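Long-range contact in nuclear inclusion protein A (Tobacco vein mottling virus, PDB 3MMG), which is probably a 3C-type cysteine protease of a potyvirus, a chymotrypsin-like peptidase that cleaves peptide bonds: residues N44-T56 / A67-R80. The protein carries 3 engineered substitutions. Numbering follows the deposited sequence.
Sequences NQHLFRRNNGELT and ANSTQLQMKPVEGR. Engineered in segment 67-80: Ala67 (natural residue Lys).
Leu55 N donates to Ala67 O at 2.8 Å. The return bond, Ala67 N to Leu55 O, is weak at 3.3 Å, and a water bridges the same two atoms, donating to Leu55 O and weakly accepting from Ala67 N. Ala67 is an engineered residue, lysine in nature. Two residues on, past the non-hydrogen-bonded pair Glu54-Asn68, Ser69 N donates to Gly53 O at 3.1 Å, which satisfies this carbonyl where the chain turns into the 3-10 segment 69-71. There Asn68, with CG anti to its backbone N (chi1 -164°), forms an Asx turn: OD1 accepts from both Thr70 N and Thr70 OG1, approached from the same face of the amide. Asparagine suits this place because its short side chain curls back onto the following backbone, while Gln71 NE2 is long enough to reach Asn68 O in the carbonyl plane. Strands 54-59 and 62-68 form an edge hairpin of the antiparallel sheet in the N-terminal half of this chymotrypsin-like (clan PA) fold, and strand 74-76 is its other outermost strand. Beside Ser69, the Phe48 ring lies between Leu47 CG and Met74 CE; the methyl sits over one face, 3.9 Å from the centroid, in a CH-pi contact, and Met74 SD, oblique to the ring at 4.3 Å from the centroid, makes a Met-aromatic one. The unbranched, extended chain of Met74 brings both CE and SD to the ring. At the far end, the extended Gln45 carries NE2 to Ile82 O and to a water at 3.2 Å, which also accepts from Gly79 N and donates to Glu78 OE1.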
ATOM      1  N   ASN A  44      -1.080  -3.898   1.987  1.00  9.65           N
ATOM      2  CA  ASN A  44      -2.143  -4.706   1.361  1.00 11.26           C
ATOM      3  C   ASN A  44      -2.603  -5.810   2.315  1.00 11.25           C
ATOM      4  O   ASN A  44      -1.778  -6.406   3.001  1.00 11.90           O
ATOM      5  CB  ASN A  44      -1.640  -5.392   0.097  1.00 10.96           C
ATOM      6  CG  ASN A  44      -1.184  -4.412  -0.967  1.00 13.79           C
ATOM      7  OD1 ASN A  44      -0.008  -4.081  -1.033  1.00 15.19           O
ATOM      8  ND2 ASN A  44      -2.122  -3.907  -1.769  1.00 12.82           N
ATOM      9  N   GLN A  45      -3.907  -6.107   2.347  1.00 12.23           N
ATOM     10  CA  GLN A  45      -4.360  -7.348   3.041  1.00 11.93           C
ATOM     11  C   GLN A  45      -3.650  -8.603   2.555  1.00 12.33           C
ATOM     12  O   GLN A  45      -3.342  -9.495   3.363  1.00 13.51           O
ATOM     13  CB  GLN A  45      -5.875  -7.565   2.920  1.00 10.75           C
ATOM     14  CG  GLN A  45      -6.668  -6.605   3.787  1.00 13.12           C
ATOM     15  CD  GLN A  45      -8.149  -6.861   3.717  1.00 14.64           C
ATOM     16  OE1 GLN A  45      -8.567  -7.924   3.296  1.00 18.88           O
ATOM     17  NE2 GLN A  45      -8.947  -5.890   4.134  1.00 17.22           N
ATOM     18  N   HIS A  46      -3.339  -8.660   1.267  1.00 12.77           N
ATOM     19  CA  HIS A  46      -2.734  -9.856   0.687  1.00 13.22           C
ATOM     20  C   HIS A  46      -1.295 -10.149   1.129  1.00 14.16           C
ATOM     21  O   HIS A  46      -0.756 -11.220   0.832  1.00 15.46           O
ATOM     22  CB  HIS A  46      -2.892  -9.895  -0.829  1.00 13.35           C
ATOM     23  CG  HIS A  46      -1.886  -9.094  -1.602  1.00 12.50           C
ATOM     24  ND1 HIS A  46      -2.182  -7.851  -2.122  1.00 13.43           N
ATOM     25  CD2 HIS A  46      -0.639  -9.401  -2.042  1.00 14.11           C
ATOM     26  CE1 HIS A  46      -1.145  -7.410  -2.817  1.00 15.21           C
ATOM     27  NE2 HIS A  46      -0.198  -8.334  -2.793  1.00 13.86           N
ATOM     28  N   LEU A  47      -0.697  -9.212   1.865  1.00 14.16           N
ATOM     29  CA  LEU A  47       0.548  -9.482   2.575  1.00 15.16           C
ATOM     30  C   LEU A  47       0.385 -10.688   3.509  1.00 16.11           C
ATOM     31  O   LEU A  47       1.344 -11.412   3.745  1.00 17.20           O
ATOM     32  CB  LEU A  47       0.982  -8.257   3.391  1.00 14.73           C
ATOM     33  CG  LEU A  47       2.181  -8.404   4.339  1.00 14.54           C
ATOM     34  CD1 LEU A  47       3.460  -8.672   3.533  1.00 17.63           C
ATOM     35  CD2 LEU A  47       2.269  -7.128   5.134  1.00 17.58           C
ATOM     36  N   PHE A  48      -0.823 -10.911   4.015  1.00 17.25           N
ATOM     37  CA  PHE A  48      -1.064 -11.994   4.975  1.00 19.59           C
ATOM     38  C   PHE A  48      -1.883 -13.147   4.407  1.00 21.24           C
ATOM     39  O   PHE A  48      -2.563 -13.863   5.153  1.00 21.53           O
ATOM     40  CB  PHE A  48      -1.693 -11.433   6.239  1.00 19.58           C
ATOM     41  CG  PHE A  48      -0.865 -10.361   6.876  1.00 20.50           C
ATOM     42  CD1 PHE A  48      -1.283  -9.038   6.854  1.00 22.19           C
ATOM     43  CD2 PHE A  48       0.350 -10.675   7.469  1.00 21.64           C
ATOM     44  CE1 PHE A  48      -0.497  -8.033   7.436  1.00 22.60           C
ATOM     45  CE2 PHE A  48       1.145  -9.690   8.047  1.00 20.59           C
ATOM     46  CZ  PHE A  48       0.723  -8.374   8.036  1.00 22.40           C
ATOM     47  N   ARG A  49      -1.802 -13.328   3.094  1.00 23.38           N
ATOM     48  CA  ARG A  49      -2.402 -14.485   2.423  1.00 26.56           C
ATOM     49  C   ARG A  49      -2.038 -15.790   3.115  1.00 28.40           C
ATOM     50  O   ARG A  49      -2.894 -16.666   3.298  1.00 29.06           O
ATOM     51  CB  ARG A  49      -1.882 -14.573   1.004  1.00 26.54           C
ATOM     52  CG  ARG A  49      -2.568 -13.673   0.052  1.00 27.66           C
ATOM     53  CD  ARG A  49      -2.067 -13.949  -1.343  1.00 27.97           C
ATOM     54  NE  ARG A  49      -0.638 -13.706  -1.534  1.00 30.13           N
ATOM     55  CZ  ARG A  49      -0.071 -13.639  -2.737  1.00 29.79           C
ATOM     56  NH1 ARG A  49      -0.817 -13.794  -3.819  1.00 29.71           N
ATOM     57  NH2 ARG A  49       1.226 -13.424  -2.871  1.00 32.07           N
ATOM     58  N   ARG A  50      -0.760 -15.919   3.465  1.00 30.17           N
ATOM     59  CA  ARG A  50      -0.258 -17.084   4.176  1.00 32.37           C
ATOM     60  C   ARG A  50      -0.181 -16.762   5.659  1.00 33.92           C
ATOM     61  O   ARG A  50       0.401 -15.748   6.059  1.00 34.10           O
ATOM     62  CB  ARG A  50       1.118 -17.493   3.657  1.00 32.41           C
ATOM     63  CG  ARG A  50       1.182 -17.713   2.166  1.00 33.81           C
ATOM     64  CD  ARG A  50       2.352 -18.619   1.803  1.00 36.29           C
ATOM     65  NE  ARG A  50       2.297 -19.037   0.403  1.00 37.33           N
ATOM     66  CZ  ARG A  50       2.714 -20.216  -0.051  1.00 38.79           C
ATOM     67  NH1 ARG A  50       3.223 -21.126   0.777  1.00 37.31           N
ATOM     68  NH2 ARG A  50       2.616 -20.493  -1.344  1.00 39.81           N
ATOM     69  N   ASN A  51      -0.763 -17.641   6.469  1.00 35.73           N
ATOM     70  CA  ASN A  51      -0.741 -17.489   7.920  1.00 37.38           C
ATOM     71  C   ASN A  51       0.641 -17.723   8.554  1.00 37.49           C
ATOM     72  O   ASN A  51       1.458 -18.501   8.030  1.00 38.06           O
ATOM     73  CB  ASN A  51      -1.775 -18.424   8.561  1.00 38.03           C
ATOM     74  CG  ASN A  51      -2.046 -18.076  10.012  1.00 40.05           C
ATOM     75  OD1 ASN A  51      -2.285 -16.912  10.348  1.00 42.07           O
ATOM     76  ND2 ASN A  51      -1.999 -19.087  10.885  1.00 42.34           N
ATOM     77  N   ASN A  52       0.888 -17.033   9.676  1.00 37.53           N
ATOM     78  CA  ASN A  52       2.068 -17.271  10.535  1.00 37.11           C
ATOM     79  C   ASN A  52       3.437 -17.029   9.893  1.00 35.46           C
ATOM     80  O   ASN A  52       4.412 -17.738  10.195  1.00 36.21           O
ATOM     81  CB  ASN A  52       2.035 -18.695  11.144  1.00 37.69           C
ATOM     82  CG  ASN A  52       1.122 -18.804  12.363  1.00 39.92           C
ATOM     83  OD1 ASN A  52       0.095 -18.127  12.455  1.00 43.23           O
ATOM     84  ND2 ASN A  52       1.491 -19.680  13.302  1.00 40.75           N
ATOM     85  N   GLY A  53       3.531 -16.046   9.008  1.00 33.05           N
ATOM     86  CA  GLY A  53       4.848 -15.658   8.510  1.00 29.53           C
ATOM     87  C   GLY A  53       5.540 -14.772   9.535  1.00 27.22           C
ATOM     88  O   GLY A  53       4.857 -14.092  10.318  1.00 27.78           O
ATOM     89  N   GLU A  54       6.874 -14.771   9.524  1.00 24.33           N
ATOM     90  CA  GLU A  54       7.660 -13.827  10.334  1.00 22.80           C
ATOM     91  C   GLU A  54       7.850 -12.553   9.533  1.00 19.61           C
ATOM     92  O   GLU A  54       8.376 -12.593   8.419  1.00 18.41           O
ATOM     93  CB  GLU A  54       9.038 -14.385  10.691  1.00 22.79           C
ATOM     94  CG  GLU A  54       9.019 -15.645  11.517  1.00 26.35           C
ATOM     95  CD  GLU A  54      10.384 -15.989  12.118  1.00 26.77           C
ATOM     96  OE1 GLU A  54      11.446 -15.575  11.567  1.00 31.61           O
ATOM     97  OE2 GLU A  54      10.388 -16.700  13.151  1.00 32.64           O
ATOM     98  N   LEU A  55       7.443 -11.434  10.119  1.00 17.17           N
ATOM     99  CA  LEU A  55       7.376 -10.169   9.392  1.00 14.99           C
ATOM    100  C   LEU A  55       8.586  -9.315   9.745  1.00 14.81           C
ATOM    101  O   LEU A  55       8.880  -9.114  10.927  1.00 15.07           O
ATOM    102  CB  LEU A  55       6.103  -9.431   9.784  1.00 15.31           C
ATOM    103  CG  LEU A  55       5.867  -8.060   9.143  1.00 13.86           C
ATOM    104  CD1 LEU A  55       5.660  -8.179   7.627  1.00 14.54           C
ATOM    105  CD2 LEU A  55       4.639  -7.420   9.811  1.00 14.85           C
ATOM    106  N   THR A  56       9.287  -8.836   8.727  1.00 13.79           N
ATOM    107  CA  THR A  56      10.413  -7.914   8.926  1.00 13.16           C
ATOM    108  C   THR A  56      10.062  -6.635   8.196  1.00 12.68           C
ATOM    109  O   THR A  56       9.567  -6.688   7.051  1.00 13.24           O
ATOM    110  CB  THR A  56      11.736  -8.506   8.406  1.00 13.28           C
ATOM    111  OG1 THR A  56      12.065  -9.668   9.182  1.00 14.02           O
ATOM    112  CG2 THR A  56      12.891  -7.493   8.554  1.00 13.63           C
ATOM    113  N   ALA A  67       8.892 -10.589  13.895  1.00 18.21           N
ATOM    114  CA  ALA A  67       8.643 -12.032  13.910  1.00 17.64           C
ATOM    115  C   ALA A  67       7.183 -12.359  13.626  1.00 18.01           C
ATOM    116  O   ALA A  67       6.569 -11.737  12.759  1.00 16.78           O
ATOM    117  CB  ALA A  67       9.142 -12.685  15.193  1.00 18.11           C
ATOM    118  N   ASN A  68       6.624 -13.319  14.362  1.00 18.26           N
ATOM    119  CA  ASN A  68       5.310 -13.865  14.045  1.00 19.37           C
ATOM    120  C   ASN A  68       4.211 -12.799  13.985  1.00 19.01           C
ATOM    121  O   ASN A  68       3.863 -12.205  15.006  1.00 19.03           O
ATOM    122  CB  ASN A  68       4.982 -14.942  15.087  1.00 19.64           C
ATOM    123  CG  ASN A  68       3.853 -15.844  14.680  1.00 23.19           C
ATOM    124  OD1 ASN A  68       2.921 -15.445  13.983  1.00 24.07           O
ATOM    125  ND2 ASN A  68       3.921 -17.088  15.143  1.00 27.30           N
ATOM    126  N   SER A  69       3.661 -12.562  12.784  1.00 19.82           N
ATOM    127  CA  SER A  69       2.690 -11.476  12.568  1.00 20.48           C
ATOM    128  C   SER A  69       1.326 -11.655  13.271  1.00 20.23           C
ATOM    129  O   SER A  69       0.607 -10.674  13.526  1.00 20.18           O
ATOM    130  CB  SER A  69       2.466 -11.276  11.069  1.00 21.02           C
ATOM    131  OG  SER A  69       1.404 -12.102  10.642  1.00 24.87           O
ATOM    132  N   THR A  70       0.982 -12.896  13.623  1.00 20.22           N
ATOM    133  CA  THR A  70      -0.322 -13.156  14.258  1.00 20.17           C
ATOM    134  C   THR A  70      -0.492 -12.537  15.653  1.00 19.60           C
ATOM    135  O   THR A  70      -1.597 -12.474  16.187  1.00 20.21           O
ATOM    136  CB  THR A  70      -0.673 -14.671  14.276  1.00 20.53           C
ATOM    137  OG1 THR A  70       0.324 -15.402  14.986  1.00 20.89           O
ATOM    138  CG2 THR A  70      -0.776 -15.225  12.872  1.00 21.83           C
ATOM    139  N   GLN A  71       0.602 -12.075  16.250  1.00 18.43           N
ATOM    140  CA  GLN A  71       0.524 -11.416  17.550  1.00 18.00           C
ATOM    141  C   GLN A  71       0.146  -9.949  17.449  1.00 17.99           C
ATOM    142  O   GLN A  71      -0.102  -9.301  18.464  1.00 17.40           O
ATOM    143  CB  GLN A  71       1.862 -11.536  18.294  1.00 18.13           C
ATOM    144  CG  GLN A  71       3.004 -10.744  17.648  1.00 20.05           C
ATOM    145  CD  GLN A  71       4.301 -10.942  18.375  1.00 21.43           C
ATOM    146  OE1 GLN A  71       4.541 -10.326  19.408  1.00 20.80           O
ATOM    147  NE2 GLN A  71       5.144 -11.798  17.841  1.00 23.26           N
ATOM    148  N   LEU A  72       0.135  -9.414  16.227  1.00 17.38           N
ATOM    149  CA  LEU A  72      -0.054  -7.979  16.049  1.00 17.31           C
ATOM    150  C   LEU A  72      -1.517  -7.596  15.949  1.00 17.68           C
ATOM    151  O   LEU A  72      -2.295  -8.330  15.373  1.00 17.96           O
ATOM    152  CB  LEU A  72       0.673  -7.514  14.794  1.00 17.09           C
ATOM    153  CG  LEU A  72       2.178  -7.823  14.671  1.00 17.74           C
ATOM    154  CD1 LEU A  72       2.649  -7.619  13.231  1.00 18.51           C
ATOM    155  CD2 LEU A  72       2.987  -6.958  15.619  1.00 19.60           C
ATOM    156  N   GLN A  73      -1.873  -6.455  16.530  1.00 18.12           N
ATOM    157  CA  GLN A  73      -3.207  -5.862  16.357  1.00 18.05           C
ATOM    158  C   GLN A  73      -3.321  -5.346  14.941  1.00 17.93           C
ATOM    159  O   GLN A  73      -2.409  -4.672  14.440  1.00 15.88           O
ATOM    160  CB  GLN A  73      -3.428  -4.694  17.319  1.00 18.88           C
ATOM    161  CG  GLN A  73      -3.487  -5.108  18.781  1.00 22.76           C
ATOM    162  CD  GLN A  73      -4.125  -4.057  19.644  1.00 28.66           C
ATOM    163  OE1 GLN A  73      -3.568  -2.980  19.842  1.00 32.95           O
ATOM    164  NE2 GLN A  73      -5.305  -4.363  20.176  1.00 33.89           N
ATOM    165  N   MET A  74      -4.445  -5.655  14.302  1.00 17.48           N
ATOM    166  CA  MET A  74      -4.666  -5.197  12.923  1.00 17.80           C
ATOM    167  C   MET A  74      -6.074  -4.642  12.754  1.00 17.80           C
ATOM    168  O   MET A  74      -6.969  -4.950  13.549  1.00 17.39           O
ATOM    169  CB  MET A  74      -4.408  -6.341  11.951  1.00 17.11           C
ATOM    170  CG  MET A  74      -2.934  -6.806  11.916  1.00 18.53           C
ATOM    171  SD  MET A  74      -2.634  -8.045  10.673  1.00 21.00           S
ATOM    172  CE  MET A  74      -0.974  -8.538  11.189  1.00 18.60           C
ATOM    173  N   LYS A  75      -6.250  -3.783  11.748  1.00 17.45           N
ATOM    174  CA  LYS A  75      -7.552  -3.190  11.436  1.00 18.04           C
ATOM    175  C   LYS A  75      -7.710  -3.230   9.915  1.00 17.78           C
ATOM    176  O   LYS A  75      -7.078  -2.431   9.207  1.00 17.50           O
ATOM    177  CB  LYS A  75      -7.619  -1.745  11.938  1.00 18.06           C
ATOM    178  CG  LYS A  75      -9.011  -1.125  11.909  1.00 21.05           C
ATOM    179  CD  LYS A  75      -8.985   0.323  12.378  1.00 20.64           C
ATOM    180  CE  LYS A  75      -8.841   0.447  13.894  1.00 25.00           C
ATOM    181  NZ  LYS A  75      -8.961   1.893  14.339  1.00 26.64           N
ATOM    182  N   PRO A  76      -8.502  -4.190   9.398  1.00 18.17           N
ATOM    183  CA  PRO A  76      -8.726  -4.204   7.952  1.00 18.04           C
ATOM    184  C   PRO A  76      -9.636  -3.060   7.508  1.00 17.02           C
ATOM    185  O   PRO A  76     -10.518  -2.628   8.257  1.00 16.69           O
ATOM    186  CB  PRO A  76      -9.420  -5.556   7.717  1.00 18.55           C
ATOM    187  CG  PRO A  76     -10.185  -5.796   9.005  1.00 20.67           C
ATOM    188  CD  PRO A  76      -9.205  -5.306  10.077  1.00 18.19           C
ATOM    189  N   VAL A  77      -9.412  -2.552   6.298  1.00 16.46           N
ATOM    190  CA  VAL A  77     -10.412  -1.685   5.674  1.00 15.93           C
ATOM    191  C   VAL A  77     -11.313  -2.691   4.959  1.00 16.29           C
ATOM    192  O   VAL A  77     -10.981  -3.154   3.890  1.00 15.34           O
ATOM    193  CB  VAL A  77      -9.776  -0.724   4.627  1.00 15.94           C
ATOM    194  CG1 VAL A  77     -10.856   0.193   4.032  1.00 16.71           C
ATOM    195  CG2 VAL A  77      -8.631   0.123   5.243  1.00 17.51           C
ATOM    196  N   GLU A  78     -12.422  -3.090   5.588  1.00 17.88           N
ATOM    197  CA  GLU A  78     -13.177  -4.227   5.079  1.00 18.51           C
ATOM    198  C   GLU A  78     -13.712  -3.974   3.658  1.00 17.75           C
ATOM    199  O   GLU A  78     -14.202  -2.882   3.361  1.00 17.71           O
ATOM    200  CB  GLU A  78     -14.315  -4.609   6.051  1.00 20.08           C
ATOM    201  CG  GLU A  78     -13.829  -5.197   7.391  1.00 23.78           C
ATOM    202  CD  GLU A  78     -13.280  -6.645   7.323  1.00 29.01           C
ATOM    203  OE1 GLU A  78     -12.981  -7.182   6.226  1.00 32.02           O
ATOM    204  OE2 GLU A  78     -13.119  -7.252   8.404  1.00 32.56           O
ATOM    205  N   GLY A  79     -13.602  -4.980   2.791  1.00 17.08           N
ATOM    206  CA  GLY A  79     -14.075  -4.850   1.418  1.00 15.74           C
ATOM    207  C   GLY A  79     -12.992  -4.440   0.416  1.00 15.14           C
ATOM    208  O   GLY A  79     -13.228  -4.445  -0.791  1.00 14.60           O
ATOM    209  N   ARG A  80     -11.796  -4.101   0.899  1.00 13.39           N
ATOM    210  CA  ARG A  80     -10.716  -3.759  -0.033  1.00 11.98           C
ATOM    211  C   ARG A  80      -9.357  -4.242   0.448  1.00 11.67           C
ATOM    212  O   ARG A  80      -9.214  -4.621   1.612  1.00 11.71           O
ATOM    213  CB  ARG A  80     -10.698  -2.270  -0.341  1.00 12.16           C
ATOM    214  CG  ARG A  80     -10.187  -1.422   0.818  1.00 11.82           C
ATOM    215  CD  ARG A  80     -10.375   0.068   0.531  1.00 12.42           C
ATOM    216  NE  ARG A  80     -11.799   0.418   0.625  1.00 14.04           N
ATOM    217  CZ  ARG A  80     -12.339   1.573   0.240  1.00 14.58           C
ATOM    218  NH1 ARG A  80     -11.580   2.544  -0.284  1.00 14.41           N
ATOM    219  NH2 ARG A  80     -13.657   1.763   0.386  1.00 14.07           N
TER
HETATM  220  O   HOH W   1     -11.924  -7.154   3.849  1.00 18.51           O
HETATM  221  O   HOH W   2      10.897 -11.077  11.662  1.00 21.58           O